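Local coordinates for protein polyketide synthase (Lyngbya majuscula 19L, PDB 3QIT) that probably hydrolyses the thioester of a sulfated polyketide chain and decarboxylates it, forming the terminal alkene of curacin A, at residues L9-L18 / A83-E91; F62-V73 / W199-T207. All blocks are in the same frame, centred on the assembly; numbering follows the deposited sequence. Where two conformers were deposited one is given.

Interaction 1: L9-L18 / A83-E91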
loop_
_atom_site.group_PDB
_atom_site.type_symbol
_atom_site.label_atom_id
_atom_site.label_comp_id
_atom_site.label_asym_id
_atom_site.label_seq_id
_atom_site.Cartn_x
_atom_site.Cartn_y
_atom_site.Cartn_z
ATOM N N LEU B 9 -21.322 1.521 1.286
ATOM C CA LEU B 9 -20.932 0.115 1.157
ATOM C C LEU B 9 -19.726 -0.091 2.082
ATOM O O LEU B 9 -18.811 0.707 2.071
ATOM C CB LEU B 9 -20.563 -0.202 -0.293
ATOM C CG LEU B 9 -20.064 -1.588 -0.700
ATOM C CD1 LEU B 9 -21.152 -2.618 -0.407
ATOM C CD2 LEU B 9 -19.695 -1.623 -2.169
ATOM N N GLU B 10 -19.756 -1.127 2.913
ATOM C CA GLU B 10 -18.620 -1.387 3.823
ATOM C C GLU B 10 -17.568 -2.164 3.046
ATOM O O GLU B 10 -17.902 -3.051 2.266
ATOM C CB GLU B 10 -19.081 -2.183 5.057
ATOM C CG GLU B 10 -17.987 -2.428 6.157
ATOM C CD GLU B 10 -17.008 -3.575 5.861
ATOM O OE1 GLU B 10 -17.290 -4.444 5.014
ATOM O OE2 GLU B 10 -15.928 -3.617 6.498
ATOM N N PHE B 11 -16.296 -1.814 3.250
ATOM C CA PHE B 11 -15.189 -2.511 2.591
ATOM C C PHE B 11 -13.960 -2.303 3.438
ATOM O O PHE B 11 -13.574 -1.166 3.697
ATOM C CB PHE B 11 -14.942 -1.952 1.174
ATOM C CG PHE B 11 -13.780 -2.601 0.467
ATOM C CD1 PHE B 11 -13.788 -3.967 0.230
ATOM C CD2 PHE B 11 -12.691 -1.847 0.037
ATOM C CE1 PHE B 11 -12.706 -4.597 -0.422
ATOM C CE2 PHE B 11 -11.593 -2.477 -0.634
ATOM C CZ PHE B 11 -11.618 -3.836 -0.853
ATOM N N GLY B 12 -13.333 -3.413 3.833
ATOM C CA GLY B 12 -12.045 -3.378 4.539
ATOM C C GLY B 12 -12.082 -2.609 5.853
ATOM O O GLY B 12 -11.078 -2.039 6.266
ATOM N N GLY B 13 -13.247 -2.560 6.497
ATOM C CA GLY B 13 -13.383 -1.823 7.745
ATOM C C GLY B 13 -13.667 -0.353 7.538
ATOM O O GLY B 13 -13.662 0.423 8.486
ATOM N N ASN B 14 -13.943 0.030 6.292
ATOM C CA ASN B 14 -14.141 1.435 5.952
ATOM C C ASN B 14 -15.468 1.577 5.224
ATOM O O ASN B 14 -16.136 0.585 4.972
ATOM C CB ASN B 14 -13.011 1.892 5.051
ATOM C CG ASN B 14 -11.692 1.950 5.775
ATOM O OD1 ASN B 14 -11.489 2.817 6.599
ATOM N ND2 ASN B 14 -10.783 1.034 5.451
ATOM N N GLN B 15 -15.851 2.808 4.909
ATOM C CA GLN B 15 -17.149 3.021 4.235
ATOM C C GLN B 15 -16.915 3.684 2.902
ATOM O O GLN B 15 -16.218 4.704 2.811
ATOM C CB GLN B 15 -18.036 3.896 5.120
ATOM C CG GLN B 15 -18.394 3.227 6.456
ATOM C CD GLN B 15 -19.383 2.094 6.277
ATOM O OE1 GLN B 15 -20.234 2.148 5.397
ATOM N NE2 GLN B 15 -19.271 1.052 7.113
ATOM N N ILE B 16 -17.513 3.117 1.859
ATOM C CA ILE B 16 -17.444 3.731 0.528
ATOM C C ILE B 16 -18.771 4.454 0.290
ATOM O O ILE B 16 -19.807 3.828 0.327
ATOM C CB ILE B 16 -17.294 2.649 -0.555
ATOM C CG1 ILE B 16 -15.981 1.869 -0.361
ATOM C CG2 ILE B 16 -17.322 3.302 -1.978
ATOM C CD1 ILE B 16 -15.912 0.596 -1.227
ATOM N N CYS B 17 -18.722 5.742 -0.033
ATOM C CA CYS B 17 -19.946 6.458 -0.420
ATOM C C CYS B 17 -20.160 6.304 -1.923
ATOM O O CYS B 17 -19.265 6.646 -2.714
ATOM C CB CYS B 17 -19.824 7.957 -0.105
ATOM S SG CYS B 17 -21.402 8.822 -0.519
ATOM N N LEU B 18 -21.333 5.800 -2.329
ATOM C CA LEU B 18 -21.677 5.753 -3.755
ATOM C C LEU B 18 -22.659 6.868 -4.073
ATOM O O LEU B 18 -23.763 6.863 -3.554
ATOM C CB LEU B 18 -22.342 4.407 -4.075
ATOM C CG LEU B 18 -21.516 3.134 -3.882
ATOM C CD1 LEU B 18 -22.350 1.909 -4.336
ATOM C CD2 LEU B 18 -20.228 3.200 -4.649
ATOM N N ALA B 83 -8.666 -1.832 -5.653
ATOM C CA ALA B 83 -9.454 -2.813 -4.920
ATOM C C ALA B 83 -10.832 -2.247 -4.567
ATOM O O ALA B 83 -11.827 -2.979 -4.529
ATOM C CB ALA B 83 -8.695 -3.275 -3.626
ATOM N N GLN B 84 -10.871 -0.961 -4.213
ATOM C CA GLN B 84 -12.107 -0.276 -3.887
ATOM C C GLN B 84 -13.027 -0.272 -5.109
ATOM O O GLN B 84 -14.216 -0.556 -4.979
ATOM C CB GLN B 84 -11.816 1.187 -3.455
ATOM C CG GLN B 84 -13.062 1.956 -3.027
ATOM C CD GLN B 84 -12.831 3.472 -2.878
ATOM O OE1 GLN B 84 -11.694 3.976 -2.922
ATOM N NE2 GLN B 84 -13.929 4.195 -2.686
ATOM N N ILE B 85 -12.486 0.104 -6.273
ATOM C CA ILE B 85 -13.305 0.099 -7.512
ATOM C C ILE B 85 -13.800 -1.330 -7.877
ATOM O O ILE B 85 -14.958 -1.506 -8.240
ATOM C CB ILE B 85 -12.584 0.766 -8.685
ATOM C CG1 ILE B 85 -12.378 2.246 -8.388
ATOM C CG2 ILE B 85 -13.379 0.591 -10.019
ATOM C CD1 ILE B 85 -11.327 2.895 -9.249
ATOM N N ASP B 86 -12.928 -2.327 -7.756
ATOM C CA ASP B 86 -13.311 -3.748 -7.964
ATOM C C ASP B 86 -14.466 -4.122 -7.026
ATOM O O ASP B 86 -15.444 -4.761 -7.443
ATOM C CB ASP B 86 -12.113 -4.660 -7.701
ATOM C CG ASP B 86 -12.215 -6.032 -8.389
ATOM O OD1 ASP B 86 -12.863 -6.156 -9.459
ATOM O OD2 ASP B 86 -11.598 -6.988 -7.863
ATOM N N ARG B 87 -14.368 -3.719 -5.759
ATOM C CA ARG B 87 -15.458 -3.976 -4.811
ATOM C C ARG B 87 -16.786 -3.332 -5.248
ATOM O O ARG B 87 -17.842 -3.962 -5.150
ATOM C CB ARG B 87 -15.070 -3.493 -3.407
ATOM C CG ARG B 87 -16.161 -3.687 -2.369
ATOM C CD ARG B 87 -16.445 -5.181 -2.175
ATOM N NE ARG B 87 -17.528 -5.413 -1.229
ATOM C CZ ARG B 87 -18.812 -5.491 -1.571
ATOM N NH1 ARG B 87 -19.178 -5.358 -2.845
ATOM N NH2 ARG B 87 -19.730 -5.715 -0.640
ATOM N N VAL B 88 -16.722 -2.091 -5.743
ATOM C CA VAL B 88 -17.909 -1.381 -6.221
ATOM C C VAL B 88 -18.529 -2.131 -7.409
ATOM O O VAL B 88 -19.752 -2.324 -7.460
ATOM C CB VAL B 88 -17.575 0.079 -6.649
ATOM C CG1 VAL B 88 -18.793 0.705 -7.314
ATOM C CG2 VAL B 88 -17.155 0.925 -5.425
ATOM N N ILE B 89 -17.689 -2.589 -8.330
ATOM C CA ILE B 89 -18.190 -3.363 -9.486
ATOM C C ILE B 89 -18.898 -4.634 -9.039
ATOM O O ILE B 89 -19.979 -4.978 -9.561
ATOM C CB ILE B 89 -17.081 -3.668 -10.487
ATOM C CG1 ILE B 89 -16.658 -2.370 -11.162
ATOM C CG2 ILE B 89 -17.580 -4.666 -11.579
ATOM C CD1 ILE B 89 -15.304 -2.431 -11.843
ATOM N N GLN B 90 -18.321 -5.316 -8.051
ATOM C CA GLN B 90 -18.931 -6.537 -7.524
ATOM C C GLN B 90 -20.317 -6.264 -6.944
ATOM O O GLN B 90 -21.165 -7.155 -6.900
ATOM C CB GLN B 90 -18.044 -7.228 -6.465
ATOM C CG GLN B 90 -16.596 -7.571 -6.879
ATOM C CD GLN B 90 -16.436 -8.147 -8.286
ATOM O OE1 GLN B 90 -17.016 -9.187 -8.621
ATOM N NE2 GLN B 90 -15.616 -7.481 -9.108
ATOM N N GLU B 91 -20.552 -5.028 -6.524
ATOM C CA GLU B 91 -21.824 -4.630 -5.932
ATOM C C GLU B 91 -22.879 -4.289 -6.993
ATOM O O GLU B 91 -24.077 -4.313 -6.708
ATOM C CB GLU B 91 -21.612 -3.457 -4.964
ATOM C CG GLU B 91 -22.772 -3.167 -4.005
ATOM C CD GLU B 91 -22.965 -4.217 -2.912
ATOM O OE1 GLU B 91 -22.170 -5.184 -2.815
ATOM O OE2 GLU B 91 -23.943 -4.070 -2.146
HETATM O O HOH W 1 -17.339 -5.561 1.415
#
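Ile16, Leu18 and Val88 make the inner, closely packed side of this contact, together with the stem of Gln84. Ile16 CD1 lies 3.6 Å from Gln84 CG, the two side chains running past each other in opposite directions. Ile16 CG2 faces Gln84 NE2 and Val88 CG2. Leu18 CD2 sits evenly against both methyls of Val88, 3.9 Å from CG1 and from CG2. The amide of Gln84 is buried but satisfied, for NE2 bonds to Asp60 O and OE1 accepts from Phe62 N. Strands 5-11 and 14-21 form a beta hairpin with a type I' turn from Phe11 to Asn14. It is the edge hairpin of the alpha/beta hydrolase sheet, and helix 78-91 packs across one of its faces. Strand 14-18 and the helix segment are inclined by 63°. Packing stays close at Arg87, whose CB lies over one face of the Phe11 ring, 4.0 Å from its centroid, a CH-pi contact. A bend at chi2 (64°) turns the guanidinium toward Leu9, whose CD2 rests over one of its faces. Leu9 CD1 meets Arg87 NH2 at 3.4 Å and also the Glu91 carboxylate. Arg87 NH1 is tied in its own plane to Glu91 OE1 by a 3.0 Å salt bridge. Only the rim at Glu10 is loose: there water 1 bridges strand and helix, accepting from Arg87 NE and donating to Glu10 O. Met72 of the second subunit packs on Phe11.

Interaction 2: F62-V73 / W199-T207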
loop_
_atom_site.group_PDB
_atom_site.type_symbol
_atom_site.label_atom_id
_atom_site.label_comp_id
_atom_site.label_asym_id
_atom_site.label_seq_id
_atom_site.Cartn_x
_atom_site.Cartn_y
_atom_site.Cartn_z
ATOM N N PHE B 62 -11.530 6.496 -1.453
ATOM C CA PHE B 62 -11.220 6.641 -0.013
ATOM C C PHE B 62 -10.450 7.930 0.229
ATOM O O PHE B 62 -9.642 8.355 -0.610
ATOM C CB PHE B 62 -10.411 5.458 0.530
ATOM C CG PHE B 62 -11.233 4.195 0.754
ATOM C CD1 PHE B 62 -12.403 4.222 1.513
ATOM C CD2 PHE B 62 -10.801 2.994 0.225
ATOM C CE1 PHE B 62 -13.170 3.013 1.707
ATOM C CE2 PHE B 62 -11.528 1.808 0.423
ATOM C CZ PHE B 62 -12.715 1.822 1.163
ATOM N N GLY B 63 -10.755 8.580 1.348
ATOM C CA GLY B 63 -10.179 9.884 1.668
ATOM C C GLY B 63 -10.789 11.085 0.953
ATOM O O GLY B 63 -10.389 12.214 1.212
ATOM N N HIS B 64 -11.748 10.849 0.054
ATOM C CA HIS B 64 -12.361 11.917 -0.749
ATOM C C HIS B 64 -13.848 11.962 -0.436
ATOM O O HIS B 64 -14.432 10.965 -0.008
ATOM C CB HIS B 64 -12.246 11.599 -2.247
ATOM C CG HIS B 64 -10.842 11.638 -2.781
ATOM N ND1 HIS B 64 -9.896 10.673 -2.496
ATOM C CD2 HIS B 64 -10.243 12.520 -3.612
ATOM C CE1 HIS B 64 -8.767 10.963 -3.127
ATOM N NE2 HIS B 64 -8.946 12.089 -3.800
ATOM N N GLY B 65 -14.460 13.119 -0.640
ATOM C CA GLY B 65 -15.931 13.240 -0.564
ATOM C C GLY B 65 -16.448 12.789 0.788
ATOM O O GLY B 65 -15.943 13.224 1.820
ATOM N N ARG B 66 -17.399 11.863 0.780
ATOM C CA ARG B 66 -17.932 11.275 2.021
ATOM C C ARG B 66 -17.463 9.854 2.335
ATOM O O ARG B 66 -17.938 9.242 3.302
ATOM C CB ARG B 66 -19.480 11.333 1.990
ATOM C CG ARG B 66 -20.066 12.749 1.971
ATOM C CD ARG B 66 -19.981 13.396 3.352
ATOM N NE ARG B 66 -20.309 14.825 3.342
ATOM C CZ ARG B 66 -21.536 15.336 3.436
ATOM N NH1 ARG B 66 -22.607 14.541 3.503
ATOM N NH2 ARG B 66 -21.693 16.647 3.475
ATOM N N SER B 67 -16.500 9.326 1.561
ATOM C CA SER B 67 -15.933 8.029 1.907
ATOM C C SER B 67 -14.981 8.149 3.112
ATOM O O SER B 67 -14.459 9.235 3.398
ATOM C CB SER B 67 -15.182 7.382 0.733
ATOM O OG SER B 67 -16.098 6.877 -0.218
ATOM N N SER B 68 -14.782 7.034 3.814
ATOM C CA SER B 68 -13.871 7.008 4.978
ATOM C C SER B 68 -12.489 7.516 4.664
ATOM O O SER B 68 -11.972 7.330 3.556
ATOM C CB SER B 68 -13.696 5.570 5.493
ATOM O OG SER B 68 -14.914 5.088 5.924
ATOM N N HIS B 69 -11.868 8.120 5.680
ATOM C CA HIS B 69 -10.419 8.360 5.623
ATOM C C HIS B 69 -9.731 7.090 6.107
ATOM O O HIS B 69 -10.228 6.415 7.040
ATOM C CB HIS B 69 -10.030 9.524 6.529
ATOM C CG HIS B 69 -10.607 10.841 6.107
ATOM N ND1 HIS B 69 -10.221 12.039 6.670
ATOM C CD2 HIS B 69 -11.540 11.143 5.172
ATOM C CE1 HIS B 69 -10.897 13.022 6.100
ATOM N NE2 HIS B 69 -11.713 12.503 5.198
ATOM N N LEU B 70 -8.580 6.787 5.503
ATOM C CA LEU B 70 -7.813 5.613 5.896
ATOM C C LEU B 70 -6.888 5.997 7.042
ATOM O O LEU B 70 -6.002 6.845 6.880
ATOM C CB LEU B 70 -7.055 5.016 4.697
ATOM C CG LEU B 70 -7.968 4.733 3.477
ATOM C CD1 LEU B 70 -7.176 4.118 2.324
ATOM C CD2 LEU B 70 -9.115 3.789 3.895
ATOM N N GLU B 71 -7.105 5.367 8.204
ATOM C CA GLU B 71 -6.418 5.783 9.435
ATOM C C GLU B 71 -4.938 5.495 9.379
ATOM O O GLU B 71 -4.140 6.135 10.061
ATOM C CB GLU B 71 -6.980 5.077 10.660
ATOM C CG GLU B 71 -8.355 5.532 11.103
ATOM C CD GLU B 71 -8.713 4.909 12.441
ATOM O OE1 GLU B 71 -9.382 3.865 12.440
ATOM O OE2 GLU B 71 -8.273 5.437 13.482
ATOM N N MET B 72 -4.563 4.522 8.575
ATOM C CA MET B 72 -3.132 4.328 8.340
ATOM C C MET B 72 -2.747 4.857 6.967
ATOM O O MET B 72 -3.178 4.318 5.942
ATOM C CB MET B 72 -2.729 2.889 8.472
ATOM C CG MET B 72 -1.182 2.788 8.548
ATOM S SD MET B 72 -0.737 1.286 9.284
ATOM C CE MET B 72 -1.567 0.154 8.179
ATOM N N VAL B 73 -1.908 5.889 6.969
ATOM C CA VAL B 73 -1.567 6.666 5.746
ATOM C C VAL B 73 -1.023 5.817 4.599
ATOM O O VAL B 73 -1.258 6.128 3.428
ATOM C CB VAL B 73 -0.485 7.751 6.060
ATOM C CG1 VAL B 73 -0.144 8.547 4.792
ATOM C CG2 VAL B 73 -0.959 8.681 7.142
ATOM N N TRP B 199 -11.628 21.741 4.585
ATOM C CA TRP B 199 -11.960 20.604 3.746
ATOM C C TRP B 199 -12.163 19.346 4.574
ATOM O O TRP B 199 -11.475 19.138 5.565
ATOM C CB TRP B 199 -10.857 20.307 2.733
ATOM C CG TRP B 199 -10.536 21.443 1.775
ATOM C CD1 TRP B 199 -9.319 22.022 1.602
ATOM C CD2 TRP B 199 -11.427 22.076 0.839
ATOM N NE1 TRP B 199 -9.378 22.964 0.598
ATOM C CE2 TRP B 199 -10.672 23.049 0.142
ATOM C CE3 TRP B 199 -12.799 21.923 0.527
ATOM C CZ2 TRP B 199 -11.227 23.863 -0.855
ATOM C CZ3 TRP B 199 -13.355 22.733 -0.468
ATOM C CH2 TRP B 199 -12.566 23.704 -1.141
ATOM N N SER B 200 -13.111 18.509 4.164
ATOM C CA SER B 200 -13.409 17.306 4.937
ATOM C C SER B 200 -12.841 16.030 4.290
ATOM O O SER B 200 -12.972 14.935 4.841
ATOM C CB SER B 200 -14.918 17.203 5.177
ATOM O OG SER B 200 -15.573 17.072 3.941
ATOM N N TRP B 201 -12.168 16.192 3.159
ATOM C CA TRP B 201 -11.338 15.119 2.592
ATOM C C TRP B 201 -10.000 15.034 3.368
ATOM O O TRP B 201 -9.681 15.908 4.178
ATOM C CB TRP B 201 -11.171 15.280 1.074
ATOM C CG TRP B 201 -10.651 16.608 0.569
ATOM C CD1 TRP B 201 -11.401 17.681 0.131
ATOM C CD2 TRP B 201 -9.272 17.001 0.453
ATOM N NE1 TRP B 201 -10.556 18.703 -0.297
ATOM C CE2 TRP B 201 -9.252 18.305 -0.098
ATOM C CE3 TRP B 201 -8.050 16.348 0.710
ATOM C CZ2 TRP B 201 -8.055 18.990 -0.347
ATOM C CZ3 TRP B 201 -6.851 17.032 0.449
ATOM C CH2 TRP B 201 -6.874 18.342 -0.067
ATOM N N ASP B 202 -9.248 13.962 3.152
ATOM C CA ASP B 202 -8.077 13.679 4.008
ATOM C C ASP B 202 -6.874 14.495 3.562
ATOM O O ASP B 202 -6.333 14.237 2.495
ATOM C CB ASP B 202 -7.729 12.183 3.933
ATOM C CG ASP B 202 -6.773 11.745 5.031
ATOM O OD1 ASP B 202 -6.015 12.601 5.556
ATOM O OD2 ASP B 202 -6.776 10.535 5.370
ATOM N N ALA B 203 -6.416 15.429 4.401
ATOM C CA ALA B 203 -5.292 16.312 4.019
ATOM C C ALA B 203 -4.019 15.597 3.565
ATOM O O ALA B 203 -3.202 16.183 2.840
ATOM C CB ALA B 203 -4.960 17.276 5.175
ATOM N N ILE B 204 -3.830 14.354 3.993
ATOM C CA ILE B 204 -2.604 13.631 3.603
ATOM C C ILE B 204 -2.536 13.347 2.091
ATOM O O ILE B 204 -1.445 13.179 1.542
ATOM C CB ILE B 204 -2.430 12.333 4.433
ATOM C CG1 ILE B 204 -0.956 11.902 4.467
ATOM C CG2 ILE B 204 -3.342 11.221 3.927
ATOM C CD1 ILE B 204 -0.115 12.655 5.503
ATOM N N ILE B 205 -3.686 13.345 1.409
ATOM C CA ILE B 205 -3.768 12.948 0.012
ATOM C C ILE B 205 -3.118 13.958 -0.926
ATOM O O ILE B 205 -2.649 13.604 -2.006
ATOM C CB ILE B 205 -5.237 12.704 -0.406
ATOM C CG1 ILE B 205 -5.823 11.560 0.415
ATOM C CG2 ILE B 205 -5.326 12.358 -1.885
ATOM C CD1 ILE B 205 -7.255 11.331 0.173
ATOM N N ARG B 206 -3.136 15.218 -0.524
ATOM C CA ARG B 206 -2.513 16.248 -1.352
ATOM C C ARG B 206 -0.983 16.093 -1.317
ATOM O O ARG B 206 -0.326 16.626 -0.424
ATOM C CB ARG B 206 -2.929 17.637 -0.878
ATOM C CG ARG B 206 -2.502 18.723 -1.836
ATOM C CD ARG B 206 -3.327 19.964 -1.642
ATOM N NE ARG B 206 -3.565 20.605 -2.929
ATOM C CZ ARG B 206 -4.580 21.422 -3.176
ATOM N NH1 ARG B 206 -4.718 21.958 -4.386
ATOM N NH2 ARG B 206 -5.457 21.693 -2.218
ATOM N N THR B 207 -0.431 15.350 -2.276
ATOM C CA THR B 207 1.012 15.069 -2.314
ATOM C C THR B 207 1.429 14.208 -3.513
ATOM O O THR B 207 0.804 13.188 -3.824
ATOM C CB THR B 207 1.491 14.403 -0.995
ATOM O OG1 THR B 207 2.925 14.348 -0.958
ATOM C CG2 THR B 207 0.904 13.005 -0.850
HETATM O O HOH W 2 -17.126 15.015 3.590
HETATM O O HOH W 3 -5.915 9.363 7.663
#
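His69 lies against Asp202, with Asp202 CB 3.8 Å from the ring centroid and over its centre. Ring and carboxylate are stacked, their planes 17° apart. The His69 edge meets the other backbone: NE2 donates to Ser200 O at 2.8 Å, a weak, bent bond. A straighter bond runs beside it, Asp202 N to Gly63 O, with an angle of 164°. The same carbonyl oxygen touches Trp201 CB at 3.2 Å. At the far end Val73 CG1 presses on Ile204 CG1 at 3.5 Å, tighter than usual for two carbons. Both segments are largely loop within the alpha/beta hydrolase fold. Segment 62-73 comes after strand 55-59, and the other segment begins at Trp199, the end of strand 196-199. A type II' turn from His64 to Ser67 shapes the first loop. The second is shaped by an Asx turn, in which Asp202 OD1 accepts from Ile204 N. Asp202 CG is anti to the backbone N (chi1 -166°), which lays the carboxylate along His69. Its OD2 is held by Tyr76 OH and by water 3, which also donates to Leu70 O. The His64 ring is fixed from two sides of its rim. ND1 donates to Phe62 O in the ring plane at 3.0 Å, and NE2 bonds to Leu36 N.

Overall arrangement
The two interactions have centres 15 Å apart and alternate along the chain: 9-18, 62-73, 83-91, 199-207. Interaction 1 sets the edge hairpin of the eight-stranded sheet on helix 78-91. Interaction 2 joins the loop between strand 55-59 and that helix to the loop after strand 196-199. They touch directly. Ser68 OG probably bonds to Gln15 N and Ser67 OG to Cys17 N, while Phe62 CE1 packs on Asn14 CB. Loop 62-73 thus links the hairpin of the sheet to the later loop 199-207. Both interactions also touch the second subunit: Met72 of that subunit packs on Asn14, Phe62 and Leu70.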